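PDB 6AF0: Ctr9 protein from Myceliophthora thermophila, which probably binds the RNA polymerase II complex, its tetratricopeptide-repeat region, the part modelled here, forming a long helical scaffold, as in other Ctr9 subunits of the Paf1 complex. Local coordinates for residues I525-P530 / F554-D559; K546-T551 / E589-I594; L577-F582 / S609-A614; K737-A742 / R767-D772. One frame throughout, in Å; residues are numbered along the deposited sequence.

Contact 1: I525-P530 / F554-D559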
loop_
_atom_site.group_PDB
_atom_site.type_symbol
_atom_site.label_atom_id
_atom_site.label_comp_id
_atom_site.label_asym_id
_atom_site.label_seq_id
_atom_site.Cartn_x
_atom_site.Cartn_y
_atom_site.Cartn_z
ATOM N N ILE A 525 13.472 -16.682 26.107
ATOM C CA ILE A 525 12.205 -16.279 25.508
ATOM C C ILE A 525 11.270 -17.473 25.511
ATOM O O ILE A 525 11.546 -18.498 24.893
ATOM C CB ILE A 525 12.361 -15.759 24.051
ATOM C CG1 ILE A 525 13.539 -14.783 23.920
ATOM C CG2 ILE A 525 11.076 -15.077 23.580
ATOM C CD1 ILE A 525 13.365 -13.478 24.673
ATOM N N ARG A 526 10.174 -17.318 26.237
ATOM C CA ARG A 526 9.061 -18.230 26.193
ATOM C C ARG A 526 7.902 -17.432 25.619
ATOM O O ARG A 526 7.498 -16.419 26.194
ATOM C CB ARG A 526 8.733 -18.690 27.600
ATOM C CG ARG A 526 8.072 -20.040 27.657
ATOM C CD ARG A 526 6.554 -20.001 27.504
ATOM N NE ARG A 526 5.975 -21.248 28.014
ATOM C CZ ARG A 526 6.255 -22.474 27.552
ATOM N NH1 ARG A 526 7.096 -22.657 26.538
ATOM N NH2 ARG A 526 5.681 -23.539 28.105
ATOM N N LYS A 527 7.380 -17.877 24.484
ATOM C CA LYS A 527 6.391 -17.102 23.734
ATOM C C LYS A 527 5.229 -17.950 23.351
ATOM O O LYS A 527 5.330 -18.795 22.462
ATOM C CB LYS A 527 6.974 -16.487 22.449
ATOM C CG LYS A 527 8.320 -17.026 21.985
ATOM C CD LYS A 527 8.285 -18.358 21.240
ATOM C CE LYS A 527 9.687 -18.683 20.727
ATOM N NZ LYS A 527 10.468 -17.497 20.230
ATOM N N LEU A 528 4.117 -17.718 24.018
ATOM C CA LEU A 528 2.902 -18.369 23.647
ATOM C C LEU A 528 1.949 -17.228 23.238
ATOM O O LEU A 528 1.173 -16.711 24.054
ATOM C CB LEU A 528 2.418 -19.257 24.796
ATOM C CG LEU A 528 3.477 -20.109 25.524
ATOM C CD1 LEU A 528 2.817 -21.228 26.329
ATOM C CD2 LEU A 528 4.511 -20.725 24.595
ATOM N N LEU A 529 2.093 -16.810 21.972
ATOM C CA LEU A 529 1.183 -15.873 21.287
ATOM C C LEU A 529 0.191 -16.740 20.495
ATOM O O LEU A 529 0.236 -17.967 20.598
ATOM C CB LEU A 529 1.970 -14.979 20.330
ATOM C CG LEU A 529 3.097 -14.084 20.829
ATOM C CD1 LEU A 529 3.544 -14.488 22.219
ATOM C CD2 LEU A 529 4.282 -14.127 19.866
ATOM N N PRO A 530 -0.702 -16.129 19.687
ATOM C CA PRO A 530 -1.621 -17.021 18.980
ATOM C C PRO A 530 -0.884 -18.031 18.069
ATOM O O PRO A 530 0.135 -17.683 17.438
ATOM C CB PRO A 530 -2.517 -16.070 18.173
ATOM C CG PRO A 530 -2.361 -14.728 18.803
ATOM C CD PRO A 530 -0.993 -14.709 19.424
ATOM N N PHE A 554 7.029 -24.380 16.219
ATOM C CA PHE A 554 5.906 -25.315 16.177
ATOM C C PHE A 554 5.513 -25.814 17.558
ATOM O O PHE A 554 4.319 -25.897 17.862
ATOM C CB PHE A 554 6.209 -26.522 15.293
ATOM C CG PHE A 554 6.391 -26.179 13.855
ATOM C CD1 PHE A 554 5.422 -25.443 13.186
ATOM C CD2 PHE A 554 7.533 -26.585 13.161
ATOM C CE1 PHE A 554 5.585 -25.104 11.861
ATOM C CE2 PHE A 554 7.699 -26.252 11.834
ATOM C CZ PHE A 554 6.719 -25.516 11.179
ATOM N N GLN A 555 6.509 -26.165 18.376
ATOM C CA GLN A 555 6.242 -26.678 19.706
ATOM C C GLN A 555 5.550 -25.601 20.496
ATOM O O GLN A 555 4.567 -25.865 21.190
ATOM C CB GLN A 555 7.525 -27.101 20.412
ATOM C CG GLN A 555 7.286 -27.706 21.795
ATOM C CD GLN A 555 6.325 -28.883 21.763
ATOM O OE1 GLN A 555 5.237 -28.841 22.360
ATOM N NE2 GLN A 555 6.715 -29.942 21.041
ATOM N N ALA A 556 6.062 -24.381 20.360
ATOM C CA ALA A 556 5.498 -23.212 21.041
ATOM C C ALA A 556 4.045 -22.969 20.633
ATOM O O ALA A 556 3.213 -22.567 21.451
ATOM C CB ALA A 556 6.338 -21.976 20.754
ATOM N N ALA A 557 3.754 -23.217 19.361
ATOM C CA ALA A 557 2.392 -23.117 18.829
ATOM C C ALA A 557 1.444 -24.128 19.458
ATOM O O ALA A 557 0.308 -23.798 19.805
ATOM C CB ALA A 557 2.408 -23.319 17.331
ATOM N N LEU A 558 1.917 -25.365 19.563
ATOM C CA LEU A 558 1.175 -26.428 20.226
ATOM C C LEU A 558 0.873 -26.066 21.667
ATOM O O LEU A 558 -0.271 -26.138 22.107
ATOM C CB LEU A 558 1.956 -27.745 20.170
ATOM C CG LEU A 558 1.986 -28.443 18.811
ATOM C CD1 LEU A 558 2.889 -29.660 18.851
ATOM C CD2 LEU A 558 0.584 -28.846 18.381
ATOM N N ASP A 559 1.897 -25.658 22.406
ATOM C CA ASP A 559 1.695 -25.284 23.795
ATOM C C ASP A 559 0.616 -24.217 23.846
ATOM O O ASP A 559 -0.375 -24.335 24.570
ATOM C CB ASP A 559 2.997 -24.786 24.396
ATOM C CG ASP A 559 4.028 -25.878 24.495
ATOM O OD1 ASP A 559 3.639 -27.065 24.617
ATOM O OD2 ASP A 559 5.230 -25.548 24.439
#
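R526 NH1 comes to 4.0 Å from D559 OD2, a separation at which the opposite charges should still attract each other but which is too long for a salt bridge. The two side chains cross at about a right angle, with guanidinium and carboxylate planes 50° apart. Next to that loose pair the apolar contact is made by L528. Its CG stands anti to the carbonyl carbon (chi1 -43°), which sends the two methyls on to the helix: CD1 reaches D559 CB at 4.1 Å, while CD2 lies 3.9 Å from A556 O. The same CD1 also sits against one face of the R526 guanidinium, offset toward its rim. Residues 525-530 form an extended lead-in to helix 531-543, with P530 at the N-cap position, and they run past helix 547-566 in a stretch of tetratricopeptide-repeat sequence, where antiparallel helices stack into a superhelix. A556, with only a methyl, probably leaves room for the chain. Its CB points at the extended segment, 3.7 Å from K527 O and 4.1 Å from K527 CD. Two residues beyond K527, L529 O takes a hydrogen bond from S560 OG, and the L529 side chain packs on helix 488-504.

Contact 2: K546-T551 / E589-I594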
loop_
_atom_site.group_PDB
_atom_site.type_symbol
_atom_site.label_atom_id
_atom_site.label_comp_id
_atom_site.label_asym_id
_atom_site.label_seq_id
_atom_site.Cartn_x
_atom_site.Cartn_y
_atom_site.Cartn_z
ATOM N N LYS A 546 16.686 -22.910 9.056
ATOM C CA LYS A 546 16.608 -22.888 10.513
ATOM C C LYS A 546 15.537 -23.882 10.977
ATOM O O LYS A 546 14.449 -23.506 11.406
ATOM C CB LYS A 546 16.367 -21.459 11.057
ATOM C CG LYS A 546 17.501 -20.456 10.826
ATOM C CD LYS A 546 17.488 -19.948 9.392
ATOM C CE LYS A 546 18.339 -18.714 9.142
ATOM N NZ LYS A 546 18.812 -18.710 7.716
ATOM N N HIS A 547 15.870 -25.168 10.900
ATOM C CA HIS A 547 14.899 -26.228 11.165
ATOM C C HIS A 547 14.616 -26.446 12.642
ATOM O O HIS A 547 13.542 -26.924 13.001
ATOM C CB HIS A 547 15.316 -27.530 10.510
ATOM C CG HIS A 547 15.421 -27.436 9.020
ATOM N ND1 HIS A 547 14.410 -26.953 8.208
ATOM C CD2 HIS A 547 16.432 -27.787 8.192
ATOM C CE1 HIS A 547 14.811 -26.990 6.947
ATOM N NE2 HIS A 547 16.032 -27.491 6.910
ATOM N N ARG A 548 15.559 -26.096 13.507
ATOM C CA ARG A 548 15.293 -26.211 14.937
ATOM C C ARG A 548 14.532 -24.969 15.397
ATOM O O ARG A 548 13.572 -25.039 16.182
ATOM C CB ARG A 548 16.574 -26.452 15.745
ATOM C CG ARG A 548 16.412 -26.197 17.240
ATOM C CD ARG A 548 16.927 -27.326 18.119
ATOM N NE ARG A 548 18.286 -27.751 17.771
ATOM C CZ ARG A 548 19.115 -28.403 18.590
ATOM N NH1 ARG A 548 18.741 -28.711 19.828
ATOM N NH2 ARG A 548 20.335 -28.743 18.177
ATOM N N LEU A 549 14.921 -23.826 14.877
ATOM C CA LEU A 549 14.182 -22.631 15.217
ATOM C C LEU A 549 12.713 -22.801 14.871
ATOM O O LEU A 549 11.817 -22.480 15.665
ATOM C CB LEU A 549 14.755 -21.441 14.486
ATOM C CG LEU A 549 14.718 -20.134 15.294
ATOM C CD1 LEU A 549 15.043 -20.293 16.784
ATOM C CD2 LEU A 549 15.699 -19.163 14.650
ATOM N N ALA A 550 12.492 -23.341 13.677
ATOM C CA ALA A 550 11.170 -23.758 13.224
ATOM C C ALA A 550 10.491 -24.728 14.202
ATOM O O ALA A 550 9.344 -24.502 14.626
ATOM C CB ALA A 550 11.284 -24.388 11.851
ATOM N N THR A 551 11.222 -25.786 14.563
ATOM C CA THR A 551 10.745 -26.823 15.499
ATOM C C THR A 551 10.319 -26.255 16.853
ATOM O O THR A 551 9.306 -26.669 17.426
ATOM C CB THR A 551 11.826 -27.911 15.712
ATOM O OG1 THR A 551 11.940 -28.723 14.534
ATOM C CG2 THR A 551 11.485 -28.821 16.854
ATOM N N GLU A 589 11.869 -34.199 10.979
ATOM C CA GLU A 589 12.386 -34.824 9.788
ATOM C C GLU A 589 13.448 -33.991 9.055
ATOM O O GLU A 589 14.479 -34.525 8.630
ATOM C CB GLU A 589 11.231 -35.035 8.844
ATOM C CG GLU A 589 11.243 -36.375 8.195
ATOM C CD GLU A 589 10.079 -36.521 7.279
ATOM O OE1 GLU A 589 8.948 -36.126 7.660
ATOM O OE2 GLU A 589 10.321 -37.017 6.169
ATOM N N TYR A 590 13.162 -32.698 8.873
ATOM C CA TYR A 590 14.106 -31.773 8.229
ATOM C C TYR A 590 15.346 -31.765 9.073
ATOM O O TYR A 590 16.456 -31.854 8.574
ATOM C CB TYR A 590 13.561 -30.325 8.128
ATOM C CG TYR A 590 12.775 -30.028 6.869
ATOM C CD1 TYR A 590 13.253 -30.413 5.636
ATOM C CD2 TYR A 590 11.544 -29.371 6.915
ATOM C CE1 TYR A 590 12.538 -30.172 4.484
ATOM C CE2 TYR A 590 10.822 -29.109 5.759
ATOM C CZ TYR A 590 11.325 -29.517 4.539
ATOM O OH TYR A 590 10.647 -29.288 3.345
ATOM N N GLU A 591 15.113 -31.653 10.368
ATOM C CA GLU A 591 16.163 -31.536 11.355
ATOM C C GLU A 591 17.033 -32.761 11.423
ATOM O O GLU A 591 18.237 -32.644 11.527
ATOM C CB GLU A 591 15.538 -31.334 12.720
ATOM C CG GLU A 591 16.380 -30.508 13.645
ATOM C CD GLU A 591 15.567 -29.967 14.787
ATOM O OE1 GLU A 591 16.162 -29.719 15.843
ATOM O OE2 GLU A 591 14.337 -29.792 14.634
ATOM N N GLY A 592 16.424 -33.940 11.400
ATOM C CA GLY A 592 17.195 -35.162 11.443
ATOM C C GLY A 592 16.749 -36.224 12.411
ATOM O O GLY A 592 16.844 -37.387 12.070
ATOM N N ASP A 593 16.302 -35.869 13.619
ATOM C CA ASP A 593 15.908 -36.914 14.597
ATOM C C ASP A 593 14.581 -37.435 14.094
ATOM O O ASP A 593 13.485 -37.122 14.558
ATOM C CB ASP A 593 15.865 -36.449 16.052
ATOM C CG ASP A 593 15.440 -35.040 16.187
ATOM O OD1 ASP A 593 16.150 -34.275 16.877
ATOM O OD2 ASP A 593 14.399 -34.693 15.582
ATOM N N ILE A 594 14.755 -38.213 13.054
ATOM C CA ILE A 594 13.698 -38.827 12.309
ATOM C C ILE A 594 12.856 -39.752 13.169
ATOM O O ILE A 594 11.657 -39.818 13.010
ATOM C CB ILE A 594 14.317 -39.604 11.141
ATOM C CG1 ILE A 594 13.285 -40.499 10.476
ATOM C CG2 ILE A 594 15.516 -40.439 11.605
ATOM C CD1 ILE A 594 13.863 -41.167 9.241
#
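With CG anti to the carbonyl carbon in both H547 (chi1 -61°) and Y590 (chi1 -89°), the imidazole and the phenol ring come to lie almost parallel, their planes 12° apart. They are slid so far that the rings barely overlap, their centroids 4.7 Å apart. What covers the imidazole is the Y590 methylene: CB stands 3.5 Å from the centroid of the H547 ring, over the middle of one face, a CH-pi contact. E591, its chain extended beyond CG, reaches across to the other residues of the helix start. OE1 lies 3.3 Å from R548 CB and 3.5 Å from R548 NE; this is a salt bridge of charges alone, since the oxygen sits well out of the guanidinium plane and no N-H points at it. OE2 comes 2.6 Å from T551 OG1, close enough for a hydrogen bond, although another acceptor competes for that hydroxyl's single proton. The same OG1 is also hydrogen-bonded to S587 OG, one turn back on the helix of E591. Y590 also makes a cation-pi contact with R586 and packs on an apolar side chain of another protein's chain. Helix 573-591 stops just after E591, where G592 takes a positive phi. Its last turn lies against the first turn of helix 547-566, the close helix-to-helix fit of stacked tetratricopeptide repeats.

Contact 3: L577-F582 / S609-A614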
loop_
_atom_site.group_PDB
_atom_site.type_symbol
_atom_site.label_atom_id
_atom_site.label_comp_id
_atom_site.label_asym_id
_atom_site.label_seq_id
_atom_site.Cartn_x
_atom_site.Cartn_y
_atom_site.Cartn_z
ATOM N N LEU A 577 -4.485 -28.952 16.059
ATOM C CA LEU A 577 -3.773 -30.071 16.687
ATOM C C LEU A 577 -3.584 -31.262 15.740
ATOM O O LEU A 577 -3.026 -32.280 16.147
ATOM C CB LEU A 577 -4.505 -30.531 17.953
ATOM C CG LEU A 577 -4.063 -30.034 19.337
ATOM C CD1 LEU A 577 -2.803 -30.767 19.784
ATOM C CD2 LEU A 577 -3.850 -28.531 19.383
ATOM N N THR A 578 -4.096 -31.147 14.511
ATOM C CA THR A 578 -3.778 -32.092 13.432
ATOM C C THR A 578 -2.731 -31.477 12.502
ATOM O O THR A 578 -1.724 -32.109 12.196
ATOM C CB THR A 578 -5.023 -32.556 12.621
ATOM O OG1 THR A 578 -5.598 -31.457 11.903
ATOM C CG2 THR A 578 -6.072 -33.193 13.539
ATOM N N THR A 579 -2.966 -30.245 12.069
ATOM C CA THR A 579 -2.022 -29.551 11.205
ATOM C C THR A 579 -0.655 -29.401 11.886
ATOM O O THR A 579 0.335 -29.976 11.426
ATOM C CB THR A 579 -2.562 -28.173 10.771
ATOM O OG1 THR A 579 -3.611 -28.362 9.824
ATOM C CG2 THR A 579 -1.514 -27.357 10.106
ATOM N N ILE A 580 -0.605 -28.657 12.989
ATOM C CA ILE A 580 0.673 -28.248 13.585
ATOM C C ILE A 580 1.598 -29.417 13.935
ATOM O O ILE A 580 2.797 -29.328 13.675
ATOM C CB ILE A 580 0.494 -27.349 14.815
ATOM C CG1 ILE A 580 -0.238 -26.081 14.426
ATOM C CG2 ILE A 580 1.848 -26.969 15.405
ATOM C CD1 ILE A 580 -0.601 -25.217 15.610
ATOM N N PRO A 581 1.070 -30.508 14.520
ATOM C CA PRO A 581 1.958 -31.653 14.776
ATOM C C PRO A 581 2.495 -32.364 13.533
ATOM O O PRO A 581 3.485 -33.095 13.608
ATOM C CB PRO A 581 1.074 -32.610 15.570
ATOM C CG PRO A 581 0.133 -31.704 16.264
ATOM C CD PRO A 581 -0.209 -30.671 15.219
ATOM N N PHE A 582 1.835 -32.181 12.401
ATOM C CA PHE A 582 2.411 -32.638 11.165
ATOM C C PHE A 582 3.601 -31.764 10.860
ATOM O O PHE A 582 4.684 -32.261 10.563
ATOM C CB PHE A 582 1.420 -32.583 10.011
ATOM C CG PHE A 582 2.067 -32.784 8.674
ATOM C CD1 PHE A 582 2.423 -34.061 8.256
ATOM C CD2 PHE A 582 2.368 -31.697 7.859
ATOM C CE1 PHE A 582 3.048 -34.257 7.030
ATOM C CE2 PHE A 582 2.970 -31.887 6.633
ATOM C CZ PHE A 582 3.316 -33.170 6.218
ATOM N N SER A 609 -5.703 -41.061 12.133
ATOM C CA SER A 609 -4.937 -41.862 11.165
ATOM C C SER A 609 -5.315 -41.659 9.696
ATOM O O SER A 609 -4.703 -42.264 8.809
ATOM C CB SER A 609 -5.046 -43.357 11.510
ATOM O OG SER A 609 -4.363 -44.168 10.563
ATOM N N ASP A 610 -6.307 -40.808 9.447
ATOM C CA ASP A 610 -6.774 -40.508 8.088
ATOM C C ASP A 610 -6.176 -39.218 7.529
ATOM O O ASP A 610 -6.468 -38.864 6.383
ATOM C CB ASP A 610 -8.284 -40.403 8.077
ATOM C CG ASP A 610 -8.820 -39.904 9.376
ATOM O OD1 ASP A 610 -8.269 -40.308 10.427
ATOM O OD2 ASP A 610 -9.796 -39.127 9.360
ATOM N N TYR A 611 -5.373 -38.510 8.343
ATOM C CA TYR A 611 -4.518 -37.405 7.853
ATOM C C TYR A 611 -3.392 -38.009 7.042
ATOM O O TYR A 611 -2.448 -38.566 7.600
ATOM C CB TYR A 611 -3.930 -36.587 8.998
ATOM C CG TYR A 611 -3.421 -35.219 8.576
ATOM C CD1 TYR A 611 -2.062 -34.950 8.505
ATOM C CD2 TYR A 611 -4.300 -34.189 8.263
ATOM C CE1 TYR A 611 -1.591 -33.700 8.140
ATOM C CE2 TYR A 611 -3.835 -32.934 7.893
ATOM C CZ TYR A 611 -2.473 -32.695 7.834
ATOM O OH TYR A 611 -1.957 -31.469 7.469
ATOM N N THR A 612 -3.494 -37.897 5.723
ATOM C CA THR A 612 -2.732 -38.773 4.837
ATOM C C THR A 612 -1.321 -38.291 4.570
ATOM O O THR A 612 -0.401 -39.107 4.469
ATOM C CB THR A 612 -3.475 -39.002 3.518
ATOM O OG1 THR A 612 -4.046 -37.771 3.065
ATOM C CG2 THR A 612 -4.581 -39.977 3.747
ATOM N N ASP A 613 -1.157 -36.968 4.480
ATOM C CA ASP A 613 0.160 -36.353 4.296
ATOM C C ASP A 613 1.133 -36.881 5.361
ATOM O O ASP A 613 2.326 -37.082 5.095
ATOM C CB ASP A 613 0.065 -34.810 4.318
ATOM C CG ASP A 613 -0.348 -34.200 2.930
ATOM O OD1 ASP A 613 -0.444 -34.932 1.906
ATOM O OD2 ASP A 613 -0.574 -32.970 2.851
ATOM N N ALA A 614 0.618 -37.138 6.559
ATOM C CA ALA A 614 1.435 -37.740 7.603
ATOM C C ALA A 614 1.947 -39.108 7.193
ATOM O O ALA A 614 3.132 -39.366 7.251
ATOM C CB ALA A 614 0.666 -37.844 8.895
#
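The ring of Y611 turns its edge to the face of F582 in an offset edge-to-face pair, centroids 5.8 Å apart and planes at 64°. Y611 CE1 leads the approach, 3.7 Å from F582 CB and 3.8 Å from F582 CG, so it bears on the root of the phenyl ring and not on its middle. Over one face of the tyrosine lies T578 O, 4.4 Å from Y611 CE1, and the methyl of A614 sits at the ring's edge, in its plane. F582 has its CG anti to the backbone N (chi1 168°), which throws the ring across to the first turn of helix 612-625. There F582 CE1 meets D613 O at 3.5 Å, and F582 CD1 lies 4.2 Å from A614 CB. Both segments overlap a predicted tetratricopeptide repeat, and F582 and T578, one turn apart on helix 573-591, also touch L604 of helix 594-607. P581, lacking an N-H, breaks the bonding pattern just before F582. Were F582 an alanine, the phenyl face would be gone, which would probably leave the edge of Y611 without its partner and open a gap beside D613 and A614. The polar ends turn to other proteins: Y611 OH and T579 OG1 each hydrogen-bond an acidic side chain of another protein's chain. D613 OD2 forms a salt bridge with a basic side chain of a second neighbouring protein chain.

Contact 4: K737-A742 / R767-D772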
loop_
_atom_site.group_PDB
_atom_site.type_symbol
_atom_site.label_atom_id
_atom_site.label_comp_id
_atom_site.label_asym_id
_atom_site.label_seq_id
_atom_site.Cartn_x
_atom_site.Cartn_y
_atom_site.Cartn_z
ATOM N N LYS A 737 9.432 -21.482 -14.228
ATOM C CA LYS A 737 10.458 -21.548 -13.184
ATOM C C LYS A 737 10.990 -22.976 -12.998
ATOM O O LYS A 737 11.950 -23.185 -12.251
ATOM C CB LYS A 737 9.926 -20.995 -11.860
ATOM C CG LYS A 737 9.315 -19.602 -11.965
ATOM C CD LYS A 737 7.817 -19.634 -12.258
ATOM C CE LYS A 737 7.308 -18.285 -12.746
ATOM N NZ LYS A 737 5.844 -18.289 -13.031
ATOM N N ASN A 738 10.353 -23.931 -13.686
ATOM C CA ASN A 738 10.703 -25.348 -13.639
ATOM C C ASN A 738 12.066 -25.688 -14.247
ATOM O O ASN A 738 12.261 -25.681 -15.465
ATOM C CB ASN A 738 9.621 -26.159 -14.350
ATOM C CG ASN A 738 9.825 -27.656 -14.215
ATOM O OD1 ASN A 738 10.946 -28.173 -14.386
ATOM N ND2 ASN A 738 8.736 -28.370 -13.926
ATOM N N ALA A 739 12.998 -26.057 -13.388
ATOM C CA ALA A 739 14.367 -26.290 -13.813
ATOM C C ALA A 739 14.563 -27.692 -14.406
ATOM O O ALA A 739 15.382 -27.886 -15.310
ATOM C CB ALA A 739 15.278 -26.082 -12.630
ATOM N N TYR A 740 13.787 -28.656 -13.913
ATOM C CA TYR A 740 13.924 -30.058 -14.322
ATOM C C TYR A 740 13.488 -30.273 -15.754
ATOM O O TYR A 740 14.097 -31.048 -16.490
ATOM C CB TYR A 740 13.155 -31.005 -13.366
ATOM C CG TYR A 740 13.832 -31.117 -12.008
ATOM C CD1 TYR A 740 14.718 -32.146 -11.722
ATOM C CD2 TYR A 740 13.644 -30.143 -11.046
ATOM C CE1 TYR A 740 15.384 -32.192 -10.511
ATOM C CE2 TYR A 740 14.286 -30.197 -9.829
ATOM C CZ TYR A 740 15.163 -31.211 -9.571
ATOM O OH TYR A 740 15.792 -31.249 -8.353
ATOM N N ALA A 741 12.432 -29.570 -16.142
ATOM C CA ALA A 741 11.920 -29.638 -17.512
ATOM C C ALA A 741 12.890 -29.008 -18.509
ATOM O O ALA A 741 13.134 -29.556 -19.571
ATOM C CB ALA A 741 10.568 -28.945 -17.591
ATOM N N ALA A 742 13.416 -27.846 -18.138
ATOM C CA ALA A 742 14.417 -27.148 -18.914
ATOM C C ALA A 742 15.681 -27.987 -19.059
ATOM O O ALA A 742 16.217 -28.132 -20.156
ATOM C CB ALA A 742 14.738 -25.817 -18.257
ATOM N N ARG A 767 21.898 -25.204 -12.832
ATOM C CA ARG A 767 22.918 -25.508 -11.796
ATOM C C ARG A 767 22.849 -24.631 -10.542
ATOM O O ARG A 767 23.115 -25.107 -9.444
ATOM C CB ARG A 767 24.351 -25.454 -12.368
ATOM C CG ARG A 767 25.402 -24.802 -11.469
ATOM C CD ARG A 767 26.776 -24.895 -12.094
ATOM N NE ARG A 767 27.775 -24.082 -11.411
ATOM C CZ ARG A 767 29.035 -23.938 -11.819
ATOM N NH1 ARG A 767 29.467 -24.545 -12.926
ATOM N NH2 ARG A 767 29.874 -23.182 -11.120
ATOM N N GLU A 768 22.536 -23.353 -10.699
ATOM C CA GLU A 768 22.429 -22.480 -9.533
ATOM C C GLU A 768 21.108 -22.678 -8.784
ATOM O O GLU A 768 21.008 -22.290 -7.613
ATOM C CB GLU A 768 22.626 -21.007 -9.898
ATOM C CG GLU A 768 21.555 -20.416 -10.797
ATOM C CD GLU A 768 21.583 -18.896 -10.812
ATOM O OE1 GLU A 768 20.529 -18.284 -11.098
ATOM O OE2 GLU A 768 22.657 -18.310 -10.545
ATOM N N THR A 769 20.109 -23.274 -9.448
ATOM C CA THR A 769 18.804 -23.566 -8.807
ATOM C C THR A 769 18.581 -25.006 -8.311
ATOM O O THR A 769 17.662 -25.219 -7.528
ATOM C CB THR A 769 17.586 -23.147 -9.684
ATOM O OG1 THR A 769 16.383 -23.255 -8.918
ATOM C CG2 THR A 769 17.432 -24.008 -10.926
ATOM N N ILE A 770 19.393 -25.977 -8.732
ATOM C CA ILE A 770 19.113 -27.380 -8.398
ATOM C C ILE A 770 20.057 -27.980 -7.363
ATOM O O ILE A 770 19.587 -28.452 -6.323
ATOM C CB ILE A 770 19.029 -28.266 -9.651
ATOM C CG1 ILE A 770 17.822 -27.869 -10.494
ATOM C CG2 ILE A 770 18.882 -29.735 -9.292
ATOM C CD1 ILE A 770 16.525 -27.720 -9.722
ATOM N N GLN A 771 21.363 -27.975 -7.638
ATOM C CA GLN A 771 22.388 -28.491 -6.683
ATOM C C GLN A 771 22.445 -30.022 -6.502
ATOM O O GLN A 771 23.168 -30.513 -5.642
ATOM C CB GLN A 771 22.224 -27.873 -5.283
ATOM C CG GLN A 771 22.031 -26.375 -5.274
ATOM C CD GLN A 771 23.157 -25.679 -5.980
ATOM O OE1 GLN A 771 24.323 -26.013 -5.761
ATOM N NE2 GLN A 771 22.825 -24.719 -6.845
ATOM N N ASP A 772 21.690 -30.775 -7.292
ATOM C CA ASP A 772 21.714 -32.234 -7.211
ATOM C C ASP A 772 23.006 -32.685 -7.837
ATOM O O ASP A 772 23.592 -31.953 -8.623
ATOM C CB ASP A 772 20.519 -32.853 -7.945
ATOM C CG ASP A 772 19.198 -32.624 -7.213
ATOM O OD1 ASP A 772 19.222 -32.176 -6.039
ATOM O OD2 ASP A 772 18.131 -32.894 -7.807
#
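A739 and T769 bring the two backbones nearest, CA to CA 7.2 Å, where the start of helix 739-752 passes the weakly bonded end of helix 756-770. N738 caps the first helix: its OD1 accepts from A741 N at 2.7 Å, the N-H nearly straight at 169°. The other chain leaves its helix at Q771, with positive phi, and D772 stands at the N-cap position before helix 773-785, which opens a predicted tetratricopeptide repeat, making this a junction between stacked helices. T769 has OG1 anti to the backbone N (chi1 -171°), leaving CG2 to touch A739 CB at 3.4 Å; the OG1 hydrogen-bonds backbone of another protein's chain. I770 CD1 drops in beside them, 3.6 Å from A739 CB, and also lies against Y740 CE2. The Y740 ring runs on past this isoleucine to the loop, and its OH donates to D772 OD2 at 2.9 Å. That oxygen lies at the ring's edge, but the hydroxyl meets it from above the carboxylate, 39° out of that plane. A phenylalanine in place of Y740 would lack the hydroxyl and would probably leave D772 OD2 without its firmer donor. Since H774 NE2 adds a weak hydrogen bond to D772 OD2, the two donors are likely to stabilise the carboxylate's negative charge and hold the turn between the helices against the apolar cluster of A739 and I770.

Contacts 1, 2 and 3 lie along one run of neighbouring helices, with loop 525-530 at its start. Contacts 1 and 2 share helix 547-566 and have centres 16 Å apart; contacts 2 and 3 share helix 573-591 and have centres 17 Å apart, their nearest atoms about 6 Å. Contacts 1 and 3 meet directly, L558 CD2 standing 3.6 Å from P581 CG, so the two consecutive helices pack on each other there. Contact 4 belongs to a later part of the superhelix: it comes nearest to contact 2, centres about 25 Å and nearest atoms about 13 Å apart. Contacts 3 and 4 are buried and both bond to other protein chains, whereas contacts 1 and 2 lie nearer the surface.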